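PDB 3C7A: octopine dehydrogenase from Pecten maximus, which catalyses the NADH-dependent reductive condensation of L-arginine with pyruvate to D-octopine, the reverse of octopine dehydrogenation. Local coordinates for residues S18-S23 / V65-P69; A45-D49 / E152-K156; F210-A214 / M245-S250. One frame throughout, in Å; residues are numbered along the deposited sequence.

Contact 1. Residues S18-S23 / V65-P69; sequences SGLAAS and VKSRP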
ATOM      1  N   SER A  18      -6.990 -16.177  -4.256  1.00 12.38           N
ATOM      2  CA  SER A  18      -8.154 -16.944  -4.715  1.00 12.59           C
ATOM      3  C   SER A  18      -7.978 -18.460  -4.568  1.00 12.64           C
ATOM      4  O   SER A  18      -8.915 -19.162  -4.183  1.00 12.63           O
ATOM      5  CB  SER A  18      -8.501 -16.592  -6.167  1.00 12.69           C
ATOM      6  OG  SER A  18      -8.989 -15.264  -6.274  1.00 13.13           O
ATOM      7  N   GLY A  19      -6.776 -18.948  -4.873  1.00 12.67           N
ATOM      8  CA  GLY A  19      -6.453 -20.372  -4.777  1.00 12.81           C
ATOM      9  C   GLY A  19      -6.412 -20.919  -3.357  1.00 12.94           C
ATOM     10  O   GLY A  19      -6.899 -22.022  -3.099  1.00 12.89           O
ATOM     11  N   LEU A  20      -5.832 -20.148  -2.438  1.00 13.03           N
ATOM     12  CA  LEU A  20      -5.711 -20.565  -1.035  1.00 13.18           C
ATOM     13  C   LEU A  20      -7.045 -20.540  -0.278  1.00 13.26           C
ATOM     14  O   LEU A  20      -7.360 -21.479   0.461  1.00 13.13           O
ATOM     15  CB  LEU A  20      -4.655 -19.726  -0.298  1.00 13.20           C
ATOM     16  CG  LEU A  20      -3.185 -19.813  -0.737  1.00 13.52           C
ATOM     17  CD1 LEU A  20      -2.349 -18.761  -0.017  1.00 13.78           C
ATOM     18  CD2 LEU A  20      -2.588 -21.206  -0.524  1.00 13.93           C
ATOM     19  N   ALA A  21      -7.817 -19.468  -0.469  1.00 13.34           N
ATOM     20  CA  ALA A  21      -9.111 -19.289   0.205  1.00 13.58           C
ATOM     21  C   ALA A  21     -10.169 -20.320  -0.206  1.00 13.75           C
ATOM     22  O   ALA A  21     -10.953 -20.778   0.632  1.00 13.72           O
ATOM     23  CB  ALA A  21      -9.637 -17.870  -0.018  1.00 13.56           C
ATOM     24  N   ALA A  22     -10.182 -20.682  -1.488  1.00 13.89           N
ATOM     25  CA  ALA A  22     -11.162 -21.635  -2.024  1.00 14.14           C
ATOM     26  C   ALA A  22     -10.885 -23.093  -1.637  1.00 14.33           C
ATOM     27  O   ALA A  22     -11.705 -23.976  -1.911  1.00 14.28           O
ATOM     28  CB  ALA A  22     -11.275 -21.491  -3.544  1.00 14.10           C
ATOM     29  N   SER A  23      -9.739 -23.341  -1.003  1.00 14.60           N
ATOM     30  CA  SER A  23      -9.376 -24.689  -0.557  1.00 14.93           C
ATOM     31  C   SER A  23      -9.864 -25.011   0.866  1.00 15.22           C
ATOM     32  O   SER A  23      -9.738 -26.152   1.325  1.00 15.25           O
ATOM     33  CB  SER A  23      -7.859 -24.912  -0.676  1.00 14.94           C
ATOM     34  OG  SER A  23      -7.138 -24.198   0.318  1.00 14.82           O
ATOM     35  N   VAL A  65      -1.108 -26.824  -3.933  1.00 26.57           N
ATOM     36  CA  VAL A  65      -2.494 -26.610  -3.490  1.00 25.84           C
ATOM     37  C   VAL A  65      -3.410 -26.437  -4.712  1.00 25.34           C
ATOM     38  O   VAL A  65      -3.116 -25.636  -5.601  1.00 25.22           O
ATOM     39  CB  VAL A  65      -2.622 -25.365  -2.557  1.00 25.87           C
ATOM     40  CG1 VAL A  65      -4.047 -25.219  -2.022  1.00 25.73           C
ATOM     41  CG2 VAL A  65      -1.632 -25.436  -1.396  1.00 25.95           C
ATOM     42  N   LYS A  66      -4.510 -27.194  -4.747  1.00 24.74           N
ATOM     43  CA  LYS A  66      -5.452 -27.171  -5.878  1.00 24.24           C
ATOM     44  C   LYS A  66      -6.902 -26.908  -5.451  1.00 23.78           C
ATOM     45  O   LYS A  66      -7.389 -27.514  -4.494  1.00 23.74           O
ATOM     46  CB  LYS A  66      -5.376 -28.482  -6.674  1.00 24.26           C
ATOM     47  CG  LYS A  66      -4.060 -28.707  -7.411  1.00 24.41           C
ATOM     48  CD  LYS A  66      -4.104 -29.974  -8.254  1.00 24.41           C
ATOM     49  CE  LYS A  66      -2.796 -30.186  -8.999  1.00 24.82           C
ATOM     50  NZ  LYS A  66      -2.865 -31.339  -9.941  1.00 25.20           N
ATOM     51  N   SER A  67      -7.582 -26.010  -6.173  1.00 23.19           N
ATOM     52  CA  SER A  67      -8.980 -25.641  -5.887  1.00 22.65           C
ATOM     53  C   SER A  67      -9.704 -25.014  -7.092  1.00 22.24           C
ATOM     54  O   SER A  67      -9.088 -24.755  -8.129  1.00 22.08           O
ATOM     55  CB  SER A  67      -9.053 -24.695  -4.680  1.00 22.72           C
ATOM     56  OG  SER A  67      -8.386 -23.472  -4.944  1.00 22.73           O
ATOM     57  N   ARG A  68     -11.009 -24.775  -6.938  1.00 21.72           N
ATOM     58  CA  ARG A  68     -11.835 -24.135  -7.972  1.00 21.25           C
ATOM     59  C   ARG A  68     -12.843 -23.132  -7.385  1.00 20.89           C
ATOM     60  O   ARG A  68     -13.685 -23.509  -6.566  1.00 20.73           O
ATOM     61  CB  ARG A  68     -12.582 -25.189  -8.804  1.00 21.32           C
ATOM     62  CG  ARG A  68     -11.811 -25.717 -10.011  1.00 21.32           C
ATOM     63  CD  ARG A  68     -12.553 -26.861 -10.711  1.00 21.31           C
ATOM     64  NE  ARG A  68     -13.821 -26.444 -11.319  1.00 21.47           N
ATOM     65  CZ  ARG A  68     -13.956 -25.982 -12.561  1.00 21.58           C
ATOM     66  NH1 ARG A  68     -12.900 -25.859 -13.358  1.00 21.62           N
ATOM     67  NH2 ARG A  68     -15.155 -25.635 -13.012  1.00 21.44           N
ATOM     68  N   PRO A  69     -12.758 -21.850  -7.804  1.00 20.53           N
ATOM     69  CA  PRO A  69     -13.709 -20.812  -7.382  1.00 20.25           C
ATOM     70  C   PRO A  69     -15.121 -21.023  -7.943  1.00 19.92           C
ATOM     71  O   PRO A  69     -15.290 -21.719  -8.949  1.00 19.81           O
ATOM     72  CB  PRO A  69     -13.106 -19.519  -7.954  1.00 20.33           C
ATOM     73  CG  PRO A  69     -11.690 -19.862  -8.318  1.00 20.55           C
ATOM     74  CD  PRO A  69     -11.725 -21.301  -8.700  1.00 20.53           C
TER

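Contact 2. Residues A45-D49 / E152-K156; sequences ALGAD and EFGRK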
ATOM      1  N   ALA A  45      -9.317 -19.990 -20.469  1.00 18.54           N
ATOM      2  CA  ALA A  45      -7.997 -20.602 -20.293  1.00 18.72           C
ATOM      3  C   ALA A  45      -7.980 -21.734 -19.259  1.00 18.87           C
ATOM      4  O   ALA A  45      -7.243 -22.711 -19.420  1.00 18.82           O
ATOM      5  CB  ALA A  45      -6.960 -19.540 -19.941  1.00 18.65           C
ATOM      6  N   LEU A  46      -8.788 -21.599 -18.207  1.00 19.10           N
ATOM      7  CA  LEU A  46      -8.855 -22.607 -17.142  1.00 19.30           C
ATOM      8  C   LEU A  46      -9.661 -23.848 -17.547  1.00 19.49           C
ATOM      9  O   LEU A  46      -9.239 -24.978 -17.287  1.00 19.50           O
ATOM     10  CB  LEU A  46      -9.409 -21.997 -15.842  1.00 19.26           C
ATOM     11  CG  LEU A  46      -9.532 -22.887 -14.594  1.00 19.20           C
ATOM     12  CD1 LEU A  46      -8.170 -23.328 -14.068  1.00 19.14           C
ATOM     13  CD2 LEU A  46     -10.323 -22.182 -13.497  1.00 19.32           C
ATOM     14  N   GLY A  47     -10.818 -23.630 -18.173  1.00 19.74           N
ATOM     15  CA  GLY A  47     -11.689 -24.721 -18.613  1.00 20.00           C
ATOM     16  C   GLY A  47     -12.280 -25.518 -17.464  1.00 20.23           C
ATOM     17  O   GLY A  47     -12.876 -24.950 -16.545  1.00 20.20           O
ATOM     18  N   ALA A  48     -12.103 -26.838 -17.516  1.00 20.42           N
ATOM     19  CA  ALA A  48     -12.620 -27.744 -16.488  1.00 20.70           C
ATOM     20  C   ALA A  48     -11.572 -28.137 -15.437  1.00 20.83           C
ATOM     21  O   ALA A  48     -11.861 -28.925 -14.533  1.00 20.85           O
ATOM     22  CB  ALA A  48     -13.223 -28.991 -17.137  1.00 20.68           C
ATOM     23  N   ASP A  49     -10.366 -27.580 -15.558  1.00 21.03           N
ATOM     24  CA  ASP A  49      -9.242 -27.924 -14.676  1.00 21.31           C
ATOM     25  C   ASP A  49      -9.237 -27.136 -13.355  1.00 21.47           C
ATOM     26  O   ASP A  49     -10.060 -26.239 -13.154  1.00 21.44           O
ATOM     27  CB  ASP A  49      -7.907 -27.738 -15.413  1.00 21.25           C
ATOM     28  CG  ASP A  49      -7.775 -28.637 -16.642  1.00 21.59           C
ATOM     29  OD1 ASP A  49      -8.384 -29.730 -16.672  1.00 21.44           O
ATOM     30  OD2 ASP A  49      -7.046 -28.248 -17.582  1.00 21.75           O
ATOM     31  N   GLU A 152       1.780 -19.169 -15.563  1.00 19.86           N
ATOM     32  CA  GLU A 152       0.879 -19.387 -16.699  1.00 20.12           C
ATOM     33  C   GLU A 152      -0.470 -18.733 -16.391  1.00 19.88           C
ATOM     34  O   GLU A 152      -1.115 -19.081 -15.399  1.00 19.93           O
ATOM     35  CB  GLU A 152       0.713 -20.890 -16.970  1.00 20.12           C
ATOM     36  CG  GLU A 152      -0.199 -21.241 -18.145  1.00 20.54           C
ATOM     37  CD  GLU A 152      -0.218 -22.730 -18.472  1.00 20.81           C
ATOM     38  OE1 GLU A 152       0.176 -23.553 -17.616  1.00 22.13           O
ATOM     39  OE2 GLU A 152      -0.635 -23.083 -19.596  1.00 22.10           O
ATOM     40  N   PHE A 153      -0.884 -17.789 -17.239  1.00 19.69           N
ATOM     41  CA  PHE A 153      -2.092 -16.984 -16.995  1.00 19.56           C
ATOM     42  C   PHE A 153      -3.357 -17.817 -16.768  1.00 19.53           C
ATOM     43  O   PHE A 153      -3.771 -18.597 -17.631  1.00 19.41           O
ATOM     44  CB  PHE A 153      -2.318 -15.956 -18.118  1.00 19.48           C
ATOM     45  CG  PHE A 153      -3.590 -15.150 -17.966  1.00 19.27           C
ATOM     46  CD1 PHE A 153      -4.730 -15.479 -18.696  1.00 19.05           C
ATOM     47  CD2 PHE A 153      -3.647 -14.068 -17.088  1.00 19.21           C
ATOM     48  CE1 PHE A 153      -5.909 -14.744 -18.558  1.00 18.90           C
ATOM     49  CE2 PHE A 153      -4.822 -13.324 -16.943  1.00 19.23           C
ATOM     50  CZ  PHE A 153      -5.955 -13.664 -17.680  1.00 19.22           C
ATOM     51  N   GLY A 154      -3.952 -17.637 -15.590  1.00 19.54           N
ATOM     52  CA  GLY A 154      -5.215 -18.279 -15.229  1.00 19.48           C
ATOM     53  C   GLY A 154      -5.111 -19.724 -14.770  1.00 19.50           C
ATOM     54  O   GLY A 154      -6.133 -20.361 -14.504  1.00 19.47           O
ATOM     55  N   ARG A 155      -3.886 -20.238 -14.663  1.00 19.47           N
ATOM     56  CA  ARG A 155      -3.667 -21.664 -14.395  1.00 19.46           C
ATOM     57  C   ARG A 155      -2.649 -21.982 -13.287  1.00 19.44           C
ATOM     58  O   ARG A 155      -2.853 -22.928 -12.521  1.00 19.36           O
ATOM     59  CB  ARG A 155      -3.286 -22.402 -15.689  1.00 19.49           C
ATOM     60  CG  ARG A 155      -4.397 -22.452 -16.745  1.00 19.57           C
ATOM     61  CD  ARG A 155      -3.949 -23.140 -18.035  1.00 19.57           C
ATOM     62  NE  ARG A 155      -3.690 -24.569 -17.848  1.00 19.69           N
ATOM     63  CZ  ARG A 155      -4.610 -25.527 -17.938  1.00 19.99           C
ATOM     64  NH1 ARG A 155      -5.875 -25.232 -18.216  1.00 19.88           N
ATOM     65  NH2 ARG A 155      -4.261 -26.793 -17.746  1.00 20.35           N
ATOM     66  N   LYS A 156      -1.565 -21.208 -13.203  1.00 19.37           N
ATOM     67  CA  LYS A 156      -0.460 -21.526 -12.284  1.00 19.51           C
ATOM     68  C   LYS A 156       0.268 -20.292 -11.732  1.00 19.28           C
ATOM     69  O   LYS A 156       0.568 -19.357 -12.476  1.00 19.24           O
ATOM     70  CB  LYS A 156       0.546 -22.454 -12.979  1.00 19.45           C
ATOM     71  CG  LYS A 156       1.421 -23.273 -12.034  1.00 19.81           C
ATOM     72  CD  LYS A 156       2.526 -24.019 -12.787  1.00 20.04           C
ATOM     73  CE  LYS A 156       1.988 -25.186 -13.616  1.00 20.97           C
ATOM     74  NZ  LYS A 156       1.564 -26.342 -12.772  1.00 21.76           N
TER

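Contact 3. Residues F210-A214 / M245-S250; sequences FVHPA and MLTACS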
ATOM      1  N   PHE A 210       8.949   8.716   1.836  1.00 15.46           N
ATOM      2  CA  PHE A 210      10.112   9.489   1.385  1.00 15.55           C
ATOM      3  C   PHE A 210      11.334   8.665   0.945  1.00 15.66           C
ATOM      4  O   PHE A 210      12.275   9.220   0.371  1.00 15.59           O
ATOM      5  CB  PHE A 210      10.534  10.487   2.478  1.00 15.51           C
ATOM      6  CG  PHE A 210      10.884   9.840   3.801  1.00 15.56           C
ATOM      7  CD1 PHE A 210      12.161   9.325   4.030  1.00 15.53           C
ATOM      8  CD2 PHE A 210       9.938   9.754   4.821  1.00 15.50           C
ATOM      9  CE1 PHE A 210      12.486   8.726   5.250  1.00 15.68           C
ATOM     10  CE2 PHE A 210      10.253   9.157   6.046  1.00 15.58           C
ATOM     11  CZ  PHE A 210      11.529   8.644   6.261  1.00 15.55           C
ATOM     12  N   VAL A 211      11.316   7.357   1.209  1.00 15.81           N
ATOM     13  CA  VAL A 211      12.507   6.497   1.054  1.00 15.95           C
ATOM     14  C   VAL A 211      13.071   6.402  -0.378  1.00 16.15           C
ATOM     15  O   VAL A 211      14.242   6.719  -0.602  1.00 16.01           O
ATOM     16  CB  VAL A 211      12.283   5.071   1.660  1.00 15.98           C
ATOM     17  CG1 VAL A 211      13.441   4.131   1.319  1.00 15.85           C
ATOM     18  CG2 VAL A 211      12.109   5.148   3.171  1.00 15.88           C
ATOM     19  N   HIS A 212      12.246   5.971  -1.332  1.00 16.39           N
ATOM     20  CA  HIS A 212      12.702   5.795  -2.719  1.00 16.72           C
ATOM     21  C   HIS A 212      13.019   7.093  -3.478  1.00 16.96           C
ATOM     22  O   HIS A 212      14.017   7.144  -4.202  1.00 17.02           O
ATOM     23  CB  HIS A 212      11.746   4.900  -3.524  1.00 16.71           C
ATOM     24  CG  HIS A 212      11.817   3.450  -3.152  1.00 16.71           C
ATOM     25  ND1 HIS A 212      10.700   2.648  -3.069  1.00 17.02           N
ATOM     26  CD2 HIS A 212      12.870   2.661  -2.831  1.00 16.69           C
ATOM     27  CE1 HIS A 212      11.062   1.426  -2.719  1.00 17.11           C
ATOM     28  NE2 HIS A 212      12.374   1.408  -2.568  1.00 16.74           N
ATOM     29  N   PRO A 213      12.172   8.141  -3.334  1.00 17.19           N
ATOM     30  CA  PRO A 213      12.517   9.445  -3.922  1.00 17.39           C
ATOM     31  C   PRO A 213      13.842  10.040  -3.422  1.00 17.61           C
ATOM     32  O   PRO A 213      14.522  10.736  -4.182  1.00 17.55           O
ATOM     33  CB  PRO A 213      11.341  10.338  -3.506  1.00 17.40           C
ATOM     34  CG  PRO A 213      10.213   9.394  -3.288  1.00 17.35           C
ATOM     35  CD  PRO A 213      10.851   8.186  -2.677  1.00 17.18           C
ATOM     36  N   ALA A 214      14.202   9.761  -2.168  1.00 17.92           N
ATOM     37  CA  ALA A 214      15.451  10.261  -1.577  1.00 18.26           C
ATOM     38  C   ALA A 214      16.704   9.582  -2.140  1.00 18.53           C
ATOM     39  O   ALA A 214      17.749  10.223  -2.283  1.00 18.53           O
ATOM     40  CB  ALA A 214      15.414  10.134  -0.054  1.00 18.25           C
ATOM     41  N   MET A 245      19.886  12.949   5.040  1.00 19.85           N
ATOM     42  CA  MET A 245      18.591  13.334   4.473  1.00 19.79           C
ATOM     43  C   MET A 245      17.462  12.451   5.015  1.00 19.50           C
ATOM     44  O   MET A 245      16.371  12.944   5.320  1.00 19.39           O
ATOM     45  CB  MET A 245      18.642  13.272   2.939  1.00 20.05           C
ATOM     46  CG  MET A 245      17.300  13.468   2.230  1.00 20.78           C
ATOM     47  SD  MET A 245      16.635  15.138   2.362  1.00 23.19           S
ATOM     48  CE  MET A 245      17.539  15.968   1.055  1.00 22.44           C
ATOM     49  N   LEU A 246      17.737  11.153   5.136  1.00 19.16           N
ATOM     50  CA  LEU A 246      16.763  10.184   5.650  1.00 18.88           C
ATOM     51  C   LEU A 246      16.418  10.422   7.124  1.00 18.69           C
ATOM     52  O   LEU A 246      15.261  10.265   7.528  1.00 18.64           O
ATOM     53  CB  LEU A 246      17.261   8.746   5.436  1.00 18.79           C
ATOM     54  CG  LEU A 246      17.365   8.215   3.998  1.00 18.75           C
ATOM     55  CD1 LEU A 246      18.255   6.979   3.938  1.00 18.48           C
ATOM     56  CD2 LEU A 246      15.989   7.919   3.394  1.00 18.56           C
ATOM     57  N   THR A 247      17.422  10.802   7.916  1.00 18.49           N
ATOM     58  CA  THR A 247      17.239  11.101   9.342  1.00 18.23           C
ATOM     59  C   THR A 247      16.354  12.336   9.554  1.00 18.08           C
ATOM     60  O   THR A 247      15.501  12.349  10.447  1.00 18.01           O
ATOM     61  CB  THR A 247      18.603  11.284  10.067  1.00 18.25           C
ATOM     62  OG1 THR A 247      19.417  10.122   9.864  1.00 18.23           O
ATOM     63  CG2 THR A 247      18.412  11.493  11.568  1.00 18.37           C
ATOM     64  N   ALA A 248      16.554  13.358   8.722  1.00 17.86           N
ATOM     65  CA  ALA A 248      15.794  14.609   8.806  1.00 17.64           C
ATOM     66  C   ALA A 248      14.312  14.435   8.461  1.00 17.54           C
ATOM     67  O   ALA A 248      13.449  15.060   9.085  1.00 17.47           O
ATOM     68  CB  ALA A 248      16.428  15.677   7.924  1.00 17.63           C
ATOM     69  N   CYS A 249      14.026  13.591   7.470  1.00 17.37           N
ATOM     70  CA  CYS A 249      12.648  13.299   7.058  1.00 17.28           C
ATOM     71  C   CYS A 249      11.902  12.453   8.099  1.00 17.21           C
ATOM     72  O   CYS A 249      10.688  12.597   8.268  1.00 17.15           O
ATOM     73  CB  CYS A 249      12.621  12.615   5.687  1.00 17.32           C
ATOM     74  SG  CYS A 249      13.006  13.698   4.272  1.00 17.36           S
ATOM     75  N   SER A 250      12.638  11.579   8.787  1.00 17.14           N
ATOM     76  CA  SER A 250      12.094  10.755   9.873  1.00 17.10           C
ATOM     77  C   SER A 250      11.743  11.584  11.115  1.00 17.20           C
ATOM     78  O   SER A 250      10.738  11.315  11.783  1.00 17.15           O
ATOM     79  CB  SER A 250      13.078   9.640  10.243  1.00 17.09           C
ATOM     80  OG  SER A 250      12.596   8.862  11.329  1.00 16.98           O
TER

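Contact 1. Residues S18-S23 / V65-P69
Ser-67, at the end of strand 62-67, reaches across to Gly-19 in the last turn of helix 12-21. This is the first helix of the Rossmann-type NADH-binding fold and begins within the glycine-rich NADH-binding segment Gly-10 to Gly-13. The CB of Ser-67 points toward the helix. Its OG stands between the backbone N and the carbonyl carbon (chi1 63°), which brings it 2.8 Å from Gly-19 O. The hydroxyl donates in the carbonyl plane, onto a lone pair, with a C=O...donor angle of 123°. One more regular helical turn would direct Ser-23 N at this oxygen, but that N bonds weakly to Leu-20 O instead. The Ser-67 hydroxyl thus takes up a carbonyl that Ser-23 N leaves aside near the end of the helix.

Apolar atoms flank the bond. The methyl of Ala-22 points toward the strand, and its CB lies 3.8 Å from Ser-67 OG. Ala-22 also touches Val-29 of strand 27-32, so it sits between two strands. Val-65 points toward the helix and splits its branches. CG2 meets Leu-20 CD2 loosely, at 4.4 Å. CG1 lies anti to the backbone N and comes 4.0 Å from Ser-23 OG. That hydroxyl turns back to its own segment: Ser-23 OG donates to Leu-20 O at 2.7 Å, tilted 27° from the carbonyl plane.

Contact 2. Residues A45-D49 / E152-K156
Arg-155 meets the end of helix 38-46 and the turn after it with its guanidinium edge. Segment 152-156 links strands 146-150 and 156-171, and its Phe-153 side chain lies about 4 Å from that of Glu-38, an NADH-binding residue on helix 38-46. The chain of Arg-155 bends at chi3 (67°), and this swings NH1 and NH2 over to segment 45-49. NH1 donates to Ala-45 O at 3.1 Å, in the carbonyl plane.

The close-packed side lies at Leu-46 and Gly-154, both buried. Leu-46 CD1 rests 3.6 Å from Gly-154 O. The methyl of Ala-45 points toward the other segment, and its CB is 4.0 Å from Phe-153 O. Gly-154 has positive phi, which favours glycine. Just after it, Arg-155 and Lys-156 both face Glu-152 in a classic beta bulge.

The other side is exposed. Here Asp-49 closes a type II' turn from Leu-46. Asp-49 OD2 alone takes both end nitrogens, with NH2 of Arg-155 at 3.1 Å and NH1 of Arg-155 at 3.3 Å. The donors come from the anti side of OD2. Both bonds go to one oxygen and the planes stand 78° apart, unlike a flat pairing of two oxygens. A long salt bridge of 3.8 Å runs from Arg-155 NE to Glu-152 OE2. With two carboxylates and a helix-end carbonyl around it, the guanidinium probably has its positive charge well balanced, although its mates are partly open to solvent.

Contact 3. Residues F210-A214 / M245-S250
Phe-210 and Val-211 bring the start of helix 211-220 against helix 240-263, with the CA of Phe-210 7.3 Å from the CA of Cys-249 and the CA of Val-211 equally far from that of Leu-246. The Phe-210 ring carries most of the contact. Its CG lies between the backbone N and the carbonyl carbon (chi1 58°), and the ring is thereby laid against the second helix. Cys-249 CB sits over the ring face, 3.7 Å from the centroid and 11° off the ring normal, as a CH-pi contact. Cys-249 SG is farther out, 4.9 Å from the centroid, and approaches obliquely. Leu-246 comes to the same ring from another direction: its CD2 meets Phe-210 CE1 at 4.0 Å.

Both helices belong to the alpha-helical domain of the octopine/nopaline dehydrogenase family. Cys-249 also touches Ser-350 and Asn-351 of helix 349-362, so the cysteine lies where three helices meet. With an alanine at Phe-210, Cys-249 CB would probably lose the ring face it rests on, and a gap would open between the two helices beside Leu-246.

One turn on, Ala-214 points toward helix 240-263, and its CB lies 4.1 Å from Leu-246 CD2. The same CD2 thus touches both Phe-210 and Ala-214. Met-245 CG only just reaches Ala-214 CB, at 4.5 Å. The active-site residue His-212, which binds pyruvate, points away from this interface, and its NE2 is hydrogen-bonded to Tyr-235 OH.

Overall arrangement
Contacts 1 and 2 are neighbours, with centres 13 Å apart. Their segments alternate along the chain. They touch through Arg-68, whose NH1 lies 2.9 Å from Asp-49 O, probably as a hydrogen bond. Both lie on the same side of the chain's centre. The side chain of Phe-153 in contact 2 is about 6 Å from the bound NAD, and that of Ser-18 in contact 1 about 11 Å. Contact 3 comes later in the chain and on the opposite side of its centre, about 41 Å from contact 1 and 43 Å from contact 2, centre to centre. It holds His-212 of the active site, and its Val-211 side chain is about 14 Å from the NAD.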